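Local structure of endo-1,4-beta-xylanase C (Paenibacillus barcinonensis, 4XUP) at residues A172-D177 and D325-T330; W239-E244 and P321-D326. The protein hydrolyses xylan as an endoxylanase, this N-terminal piece holding its tandem carbohydrate-binding CBM22 modules, a region that seems to stabilise the enzyme against heat. One frame throughout, in Å; residues are numbered along the deposited sequence.

Contact 1 of 2, residues A172-D177 and D325-T330. Unlike the reference sequence in segment 172-177: Asp177 (reference Tyr). With CA (calcium ion), chain H.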
ATOM      1  N   ALA A 172      12.484  -5.495  -0.531  1.00 59.52           N
ATOM      2  CA  ALA A 172      11.813  -5.090  -1.753  1.00 60.20           C
ATOM      3  C   ALA A 172      11.558  -3.592  -1.699  1.00 60.43           C
ATOM      4  O   ALA A 172      10.719  -3.127  -0.933  1.00 63.49           O
ATOM      5  CB  ALA A 172      10.515  -5.848  -1.936  1.00 61.65           C
ATOM      6  N   LEU A 173      12.287  -2.849  -2.515  1.00 53.67           N
ATOM      7  CA  LEU A 173      12.180  -1.368  -2.569  1.00 56.03           C
ATOM      8  C   LEU A 173      10.994  -0.898  -3.422  1.00 55.54           C
ATOM      9  O   LEU A 173      10.369   0.145  -3.179  1.00 55.42           O
ATOM     10  CB  LEU A 173      13.474  -0.738  -3.114  1.00 57.94           C
ATOM     11  CG  LEU A 173      14.814  -0.665  -2.373  1.00 61.17           C
ATOM     12  CD1 LEU A 173      15.073  -2.048  -1.858  1.00 65.71           C
ATOM     13  CD2 LEU A 173      16.031  -0.135  -3.156  1.00 61.32           C
ATOM     14  N   PHE A 174      10.719  -1.672  -4.453  1.00 58.36           N
ATOM     15  CA  PHE A 174       9.662  -1.351  -5.421  1.00 55.87           C
ATOM     16  C   PHE A 174       9.037  -2.632  -5.938  1.00 56.83           C
ATOM     17  O   PHE A 174       9.746  -3.596  -6.253  1.00 53.70           O
ATOM     18  CB  PHE A 174      10.194  -0.519  -6.606  1.00 55.13           C
ATOM     19  CG  PHE A 174       9.129  -0.177  -7.620  1.00 57.15           C
ATOM     20  CD1 PHE A 174       8.191   0.825  -7.350  1.00 58.34           C
ATOM     21  CD2 PHE A 174       9.023  -0.881  -8.825  1.00 55.39           C
ATOM     22  CE1 PHE A 174       7.179   1.130  -8.257  1.00 55.76           C
ATOM     23  CE2 PHE A 174       8.019  -0.579  -9.736  1.00 52.38           C
ATOM     24  CZ  PHE A 174       7.091   0.427  -9.452  1.00 53.48           C
ATOM     25  N   LYS A 175       7.720  -2.621  -6.043  1.00 52.54           N
ATOM     26  CA  LYS A 175       6.995  -3.780  -6.523  1.00 58.60           C
ATOM     27  C   LYS A 175       5.777  -3.349  -7.298  1.00 56.69           C
ATOM     28  O   LYS A 175       5.072  -2.416  -6.914  1.00 54.98           O
ATOM     29  CB  LYS A 175       6.576  -4.689  -5.350  1.00 66.91           C
ATOM     30  CG  LYS A 175       6.561  -6.173  -5.666  1.00 77.78           C
ATOM     31  CD  LYS A 175       5.891  -6.955  -4.544  1.00 80.00           C
ATOM     32  CE  LYS A 175       6.671  -8.224  -4.191  1.00 89.46           C
ATOM     33  NZ  LYS A 175       6.166  -8.845  -2.927  1.00 89.01           N
ATOM     34  N   ALA A 176       5.524  -4.063  -8.386  1.00 53.36           N
ATOM     35  CA  ALA A 176       4.312  -3.871  -9.177  1.00 50.01           C
ATOM     36  C   ALA A 176       3.868  -5.217  -9.745  1.00 50.26           C
ATOM     37  O   ALA A 176       4.553  -5.826 -10.559  1.00 45.49           O
ATOM     38  CB  ALA A 176       4.523  -2.847 -10.273  1.00 47.97           C
ATOM     39  N   ASP A 177       2.717  -5.654  -9.258  1.00 51.56           N
ATOM     40  CA  ASP A 177       2.065  -6.901  -9.684  1.00 53.90           C
ATOM     41  C   ASP A 177       0.750  -6.652 -10.454  1.00 55.06           C
ATOM     42  O   ASP A 177       0.225  -7.555 -11.100  1.00 58.23           O
ATOM     43  CB  ASP A 177       1.843  -7.850  -8.481  1.00 55.60           C
ATOM     44  CG  ASP A 177       0.829  -7.316  -7.449  1.00 58.34           C
ATOM     45  OD1 ASP A 177      -0.020  -6.441  -7.774  1.00 63.30           O
ATOM     46  OD2 ASP A 177       0.880  -7.789  -6.292  1.00 58.74           O
ATOM     47  N   ASP A 325       4.756  -7.599 -16.149  1.00 47.50           N
ATOM     48  CA  ASP A 325       4.202  -8.054 -14.833  1.00 46.14           C
ATOM     49  C   ASP A 325       5.309  -8.384 -13.850  1.00 39.45           C
ATOM     50  O   ASP A 325       6.481  -8.474 -14.238  1.00 39.07           O
ATOM     51  CB  ASP A 325       3.330  -9.301 -15.021  1.00 48.60           C
ATOM     52  CG  ASP A 325       2.382  -9.563 -13.851  1.00 47.81           C
ATOM     53  OD1 ASP A 325       2.359  -8.806 -12.862  1.00 44.33           O
ATOM     54  OD2 ASP A 325       1.645 -10.550 -13.924  1.00 51.04           O
ATOM     55  N   ASP A 326       4.922  -8.498 -12.580  1.00 43.09           N
ATOM     56  CA  ASP A 326       5.834  -8.814 -11.426  1.00 46.43           C
ATOM     57  C   ASP A 326       7.155  -8.036 -11.506  1.00 48.49           C
ATOM     58  O   ASP A 326       8.263  -8.589 -11.536  1.00 51.76           O
ATOM     59  CB  ASP A 326       6.049 -10.318 -11.273  1.00 44.27           C
ATOM     60  CG  ASP A 326       4.758 -11.052 -10.875  1.00 46.40           C
ATOM     61  OD1 ASP A 326       3.778 -10.407 -10.415  1.00 44.95           O
ATOM     62  OD2 ASP A 326       4.721 -12.296 -11.001  1.00 50.85           O
ATOM     63  N   VAL A 327       6.976  -6.728 -11.609  1.00 49.54           N
ATOM     64  CA  VAL A 327       8.084  -5.770 -11.674  1.00 56.70           C
ATOM     65  C   VAL A 327       8.575  -5.582 -10.265  1.00 57.68           C
ATOM     66  O   VAL A 327       7.785  -5.356  -9.363  1.00 51.97           O
ATOM     67  CB  VAL A 327       7.671  -4.381 -12.198  1.00 55.68           C
ATOM     68  CG1 VAL A 327       8.859  -3.430 -12.234  1.00 53.72           C
ATOM     69  CG2 VAL A 327       7.089  -4.493 -13.584  1.00 59.97           C
ATOM     70  N   GLN A 328       9.887  -5.604 -10.116  1.00 58.21           N
ATOM     71  CA  GLN A 328      10.497  -5.657  -8.798  1.00 59.63           C
ATOM     72  C   GLN A 328      11.922  -5.120  -8.750  1.00 53.67           C
ATOM     73  O   GLN A 328      12.767  -5.450  -9.574  1.00 48.92           O
ATOM     74  CB  GLN A 328      10.463  -7.082  -8.264  1.00 68.32           C
ATOM     75  CG  GLN A 328      10.844  -7.206  -6.799  1.00 76.49           C
ATOM     76  CD  GLN A 328      10.473  -8.555  -6.219  1.00 85.67           C
ATOM     77  OE1 GLN A 328       9.301  -8.819  -5.911  1.00 84.85           O
ATOM     78  NE2 GLN A 328      11.469  -9.431  -6.074  1.00 84.20           N
ATOM     79  N   ILE A 329      12.155  -4.295  -7.743  1.00 55.56           N
ATOM     80  CA  ILE A 329      13.489  -3.788  -7.416  1.00 55.59           C
ATOM     81  C   ILE A 329      13.828  -4.191  -5.980  1.00 58.93           C
ATOM     82  O   ILE A 329      13.105  -3.896  -5.039  1.00 60.21           O
ATOM     83  CB  ILE A 329      13.630  -2.275  -7.573  1.00 53.12           C
ATOM     84  CG1 ILE A 329      13.222  -1.856  -8.983  1.00 52.36           C
ATOM     85  CG2 ILE A 329      15.072  -1.850  -7.313  1.00 50.59           C
ATOM     86  CD1 ILE A 329      13.143  -0.357  -9.211  1.00 52.75           C
ATOM     87  N   THR A 330      14.973  -4.833  -5.840  1.00 66.25           N
ATOM     88  CA  THR A 330      15.435  -5.321  -4.542  1.00 66.56           C
ATOM     89  C   THR A 330      16.855  -4.832  -4.281  1.00 65.80           C
ATOM     90  O   THR A 330      17.676  -4.637  -5.191  1.00 59.04           O
ATOM     91  CB  THR A 330      15.294  -6.838  -4.347  1.00 71.62           C
ATOM     92  OG1 THR A 330      16.326  -7.504  -5.071  1.00 83.96           O
ATOM     93  CG2 THR A 330      13.928  -7.345  -4.820  1.00 70.69           C
TER
HETATM   94 CA    CA H1002       0.219  -9.749 -12.120  1.00 55.67          CA
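Phe174 and Ala176 pair with Ile329 and Val327 in an antiparallel strand contact that joins the start of the second carbohydrate-binding module to its closing strand, 322-331. In the middle Ile329 N donates a hydrogen bond to Phe174 O, 2.9 Å long and nearly straight (172°). Toward the start of 172-177 a classic bulge sets Leu173 and Phe174 opposite Ile329, whose O accepts a bond from Leu173 N at 2.9 Å and a weak one from Phe174 N.

Beneath the ladder lies an apolar layer. Phe174 CB rests on Ile329 CD1 at 3.9 Å, and Val327, with CG1 anti to its backbone N (chi1 180°), brings that methyl to the ring edge at CE2, close to the ring plane. Tyr227 meets the Phe174 ring edge-to-face. On the other face Lys175 and Gln328 run side by side, and Lys175 CE comes within 3.2 Å of Gln328 OE1. Replacing the lysine with an alanine would probably strip the aliphatic cover from the Gln328 amide and leave that group freer to turn.

At the far end a G1 bulge places Asp326 and Val327 together opposite Ala176. Calcium sits here, held by Asp177 O at 2.4 Å and by both carboxylate oxygens of Asp325; Glu179, Ser204 and Arg206 complete the site. Asp325 OD1 also receives Asp326 N at 2.6 Å, from above the carboxylate plane. The whole is an antiparallel pairing of the module's first and last strands, with a structural calcium site at one end, in the beta-sandwich of a CBM22 module.

Contact 2 of 2, residues W239-E244 and P321-D326. With CA (calcium ion), chain H.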
ATOM      1  N   TRP A 239       8.988  -9.347 -15.530  1.00 62.20           N
ATOM      2  CA  TRP A 239       8.537 -10.402 -16.427  1.00 64.40           C
ATOM      3  C   TRP A 239       7.798  -9.794 -17.606  1.00 57.49           C
ATOM      4  O   TRP A 239       7.040  -8.842 -17.465  1.00 55.57           O
ATOM      5  CB  TRP A 239       7.642 -11.414 -15.709  1.00 70.22           C
ATOM      6  CG  TRP A 239       8.415 -12.254 -14.726  1.00 76.06           C
ATOM      7  CD1 TRP A 239       8.801 -11.887 -13.479  1.00 71.83           C
ATOM      8  CD2 TRP A 239       8.921 -13.588 -14.927  1.00 81.72           C
ATOM      9  NE1 TRP A 239       9.508 -12.896 -12.888  1.00 76.05           N
ATOM     10  CE2 TRP A 239       9.598 -13.955 -13.748  1.00 79.02           C
ATOM     11  CE3 TRP A 239       8.858 -14.508 -15.983  1.00 82.12           C
ATOM     12  CZ2 TRP A 239      10.213 -15.201 -13.588  1.00 76.84           C
ATOM     13  CZ3 TRP A 239       9.464 -15.750 -15.824  1.00 80.15           C
ATOM     14  CH2 TRP A 239      10.137 -16.082 -14.634  1.00 79.96           C
ATOM     15  N   ALA A 240       8.072 -10.343 -18.774  1.00 55.75           N
ATOM     16  CA  ALA A 240       7.473  -9.872 -20.028  1.00 57.06           C
ATOM     17  C   ALA A 240       6.920 -11.019 -20.847  1.00 55.70           C
ATOM     18  O   ALA A 240       7.389 -12.136 -20.775  1.00 59.30           O
ATOM     19  CB  ALA A 240       8.480  -9.076 -20.856  1.00 51.31           C
ATOM     20  N   MET A 241       5.958 -10.688 -21.676  1.00 55.11           N
ATOM     21  CA  MET A 241       5.335 -11.656 -22.562  1.00 56.17           C
ATOM     22  C   MET A 241       4.710 -10.928 -23.726  1.00 63.21           C
ATOM     23  O   MET A 241       4.187  -9.823 -23.567  1.00 66.57           O
ATOM     24  CB  MET A 241       4.260 -12.464 -21.818  1.00 55.60           C
ATOM     25  CG  MET A 241       3.552 -13.571 -22.634  1.00 55.24           C
ATOM     26  SD  MET A 241       2.065 -13.124 -23.573  1.00 49.73           S
ATOM     27  CE  MET A 241       0.879 -12.761 -22.262  1.00 48.18           C
ATOM     28  N   TYR A 242       4.754 -11.566 -24.889  1.00 66.00           N
ATOM     29  CA  TYR A 242       4.025 -11.075 -26.068  1.00 64.03           C
ATOM     30  C   TYR A 242       3.278 -12.239 -26.670  1.00 63.73           C
ATOM     31  O   TYR A 242       3.706 -13.378 -26.556  1.00 69.25           O
ATOM     32  CB  TYR A 242       4.937 -10.394 -27.087  1.00 63.50           C
ATOM     33  CG  TYR A 242       5.661 -11.321 -27.987  1.00 67.77           C
ATOM     34  CD1 TYR A 242       5.094 -11.727 -29.187  1.00 72.81           C
ATOM     35  CD2 TYR A 242       6.916 -11.792 -27.660  1.00 70.85           C
ATOM     36  CE1 TYR A 242       5.759 -12.593 -30.040  1.00 78.41           C
ATOM     37  CE2 TYR A 242       7.598 -12.656 -28.502  1.00 74.14           C
ATOM     38  CZ  TYR A 242       7.015 -13.059 -29.692  1.00 78.57           C
ATOM     39  OH  TYR A 242       7.659 -13.925 -30.543  1.00 79.21           O
ATOM     40  N   ASP A 243       2.139 -11.932 -27.269  1.00 65.74           N
ATOM     41  CA  ASP A 243       1.114 -12.931 -27.632  1.00 65.76           C
ATOM     42  C   ASP A 243       0.724 -12.987 -29.114  1.00 69.69           C
ATOM     43  O   ASP A 243      -0.094 -13.815 -29.514  1.00 74.55           O
ATOM     44  CB  ASP A 243      -0.111 -12.573 -26.789  1.00 63.87           C
ATOM     45  CG  ASP A 243      -1.057 -13.725 -26.552  1.00 73.87           C
ATOM     46  OD1 ASP A 243      -0.922 -14.819 -27.195  1.00 58.68           O
ATOM     47  OD2 ASP A 243      -1.975 -13.509 -25.710  1.00 73.53           O
ATOM     48  N   GLU A 244       1.323 -12.123 -29.921  1.00 73.36           N
ATOM     49  CA  GLU A 244       1.025 -12.025 -31.365  1.00 73.19           C
ATOM     50  C   GLU A 244       2.270 -11.719 -32.211  1.00 73.19           C
ATOM     51  O   GLU A 244       3.267 -11.233 -31.712  1.00 77.77           O
ATOM     52  CB  GLU A 244      -0.039 -10.930 -31.536  1.00 71.62           C
ATOM     53  CG  GLU A 244      -0.283 -10.257 -32.911  1.00 76.85           C
ATOM     54  CD  GLU A 244      -0.101  -8.731 -32.844  1.00 75.39           C
ATOM     55  OE1 GLU A 244       0.992  -8.166 -33.202  1.00 63.04           O
ATOM     56  OE2 GLU A 244      -1.091  -8.107 -32.399  1.00 71.95           O
ATOM     57  N   PRO A 321       2.465  -5.408 -29.589  1.00 44.25           N
ATOM     58  CA  PRO A 321       2.124  -5.139 -28.228  1.00 47.50           C
ATOM     59  C   PRO A 321       2.752  -6.184 -27.329  1.00 48.94           C
ATOM     60  O   PRO A 321       2.965  -7.311 -27.740  1.00 52.27           O
ATOM     61  CB  PRO A 321       0.585  -5.257 -28.200  1.00 46.52           C
ATOM     62  CG  PRO A 321       0.227  -6.038 -29.393  1.00 43.69           C
ATOM     63  CD  PRO A 321       1.276  -5.710 -30.396  1.00 43.31           C
ATOM     64  N   PHE A 322       3.017  -5.789 -26.103  1.00 48.75           N
ATOM     65  CA  PHE A 322       3.487  -6.717 -25.089  1.00 49.18           C
ATOM     66  C   PHE A 322       3.042  -6.369 -23.679  1.00 52.32           C
ATOM     67  O   PHE A 322       2.631  -5.241 -23.360  1.00 57.91           O
ATOM     68  CB  PHE A 322       5.001  -6.865 -25.165  1.00 48.17           C
ATOM     69  CG  PHE A 322       5.748  -5.626 -24.822  1.00 43.69           C
ATOM     70  CD1 PHE A 322       6.103  -5.357 -23.506  1.00 42.86           C
ATOM     71  CD2 PHE A 322       6.145  -4.740 -25.820  1.00 42.02           C
ATOM     72  CE1 PHE A 322       6.822  -4.211 -23.184  1.00 41.90           C
ATOM     73  CE2 PHE A 322       6.874  -3.588 -25.512  1.00 41.57           C
ATOM     74  CZ  PHE A 322       7.206  -3.319 -24.188  1.00 41.39           C
ATOM     75  N   TYR A 323       3.172  -7.376 -22.834  1.00 52.67           N
ATOM     76  CA  TYR A 323       2.714  -7.322 -21.452  1.00 50.02           C
ATOM     77  C   TYR A 323       3.919  -7.354 -20.537  1.00 48.62           C
ATOM     78  O   TYR A 323       4.947  -7.957 -20.837  1.00 53.47           O
ATOM     79  CB  TYR A 323       1.796  -8.486 -21.098  1.00 49.25           C
ATOM     80  CG  TYR A 323       0.624  -8.678 -22.033  1.00 48.64           C
ATOM     81  CD1 TYR A 323       0.768  -9.360 -23.227  1.00 52.26           C
ATOM     82  CD2 TYR A 323      -0.647  -8.201 -21.705  1.00 50.60           C
ATOM     83  CE1 TYR A 323      -0.318  -9.536 -24.084  1.00 54.28           C
ATOM     84  CE2 TYR A 323      -1.736  -8.374 -22.548  1.00 47.95           C
ATOM     85  CZ  TYR A 323      -1.572  -9.032 -23.736  1.00 51.17           C
ATOM     86  OH  TYR A 323      -2.653  -9.192 -24.567  1.00 52.56           O
ATOM     87  N   VAL A 324       3.781  -6.653 -19.433  1.00 45.80           N
ATOM     88  CA  VAL A 324       4.748  -6.661 -18.369  1.00 43.33           C
ATOM     89  C   VAL A 324       4.041  -6.935 -17.050  1.00 43.72           C
ATOM     90  O   VAL A 324       2.884  -6.597 -16.867  1.00 42.58           O
ATOM     91  CB  VAL A 324       5.433  -5.314 -18.383  1.00 43.90           C
ATOM     92  CG1 VAL A 324       6.100  -4.976 -17.072  1.00 50.10           C
ATOM     93  CG2 VAL A 324       6.427  -5.312 -19.506  1.00 40.67           C
ATOM     94  N   ASP A 325       4.756  -7.599 -16.149  1.00 47.50           N
ATOM     95  CA  ASP A 325       4.202  -8.054 -14.833  1.00 46.14           C
ATOM     96  C   ASP A 325       5.309  -8.384 -13.850  1.00 39.45           C
ATOM     97  O   ASP A 325       6.481  -8.474 -14.238  1.00 39.07           O
ATOM     98  CB  ASP A 325       3.330  -9.301 -15.021  1.00 48.60           C
ATOM     99  CG  ASP A 325       2.382  -9.563 -13.851  1.00 47.81           C
ATOM    100  OD1 ASP A 325       2.359  -8.806 -12.862  1.00 44.33           O
ATOM    101  OD2 ASP A 325       1.645 -10.550 -13.924  1.00 51.04           O
ATOM    102  N   ASP A 326       4.922  -8.498 -12.580  1.00 43.09           N
ATOM    103  CA  ASP A 326       5.834  -8.814 -11.426  1.00 46.43           C
ATOM    104  C   ASP A 326       7.155  -8.036 -11.506  1.00 48.49           C
ATOM    105  O   ASP A 326       8.263  -8.589 -11.536  1.00 51.76           O
ATOM    106  CB  ASP A 326       6.049 -10.318 -11.273  1.00 44.27           C
ATOM    107  CG  ASP A 326       4.758 -11.052 -10.875  1.00 46.40           C
ATOM    108  OD1 ASP A 326       3.778 -10.407 -10.415  1.00 44.95           O
ATOM    109  OD2 ASP A 326       4.721 -12.296 -11.001  1.00 50.85           O
TER
HETATM  110 CA    CA H1002       0.219  -9.749 -12.120  1.00 55.67          CA
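Met241 lies alongside Tyr323, the two side chains pointing the same way, and this pair is the tight part of an antiparallel strand contact. The bend at chi2 (-89°) turns the thioether along the ring, so that Met241 CE reaches Tyr323 CD1 at 3.5 Å. The sulfur follows in an oblique Met-aromatic contact, SD 5.0 Å from the ring centroid, while Met241 O lies at the ring edge, near its plane. That same oxygen accepts Tyr323 N at 2.7 Å, a nearly straight bond of 171°. At the next hydrogen-bonded pair, Trp239 and Asp325 exchange both backbone bonds, Trp239 N reaching Asp325 O at 3.0 Å. The indole CD1 touches Asp326 CB at 3.9 Å, the ring standing almost upright to that carboxylate, and His202 stacks on the indole.

The loose side is at Asp243 and Glu244, which lie at the surface. Asp243 merely sets CB near the edge of Tyr323, and Glu244 crosses Pro321 at about a right angle, OE1 3.7 Å from CD, without a hydrogen bond between them.

The sheet continues past both strands: Ala240 bonds through its backbone to Lys282 of strand 282-289, and Val324 to Leu208 of strand 206-211. Loop residues Ile200 and Trp281 pack over Met241, whereas on the reverse face Ala240 meets Ile284 and Phe322 meets Ile251 of strand 248-259, in the opposing sheet.

How the contacts relate
Following the chain, 172-177 comes first, and 147 residues, most of the second module, separate it from 325-330, where contact 1 closes. The loop closed by contact 2, with 76 residues between its segments, falls within that span, so the smaller closure is nested in the larger, and both end on strand 322-331. Strand 233-241 flanks this strand along its length; on its other side 206-211 gives way to 172-176 near Asp325 and Asp326, where the calcium lies. Together the contacts tie the module's opening strand, its strand 233-241 and its final strand into one sheet.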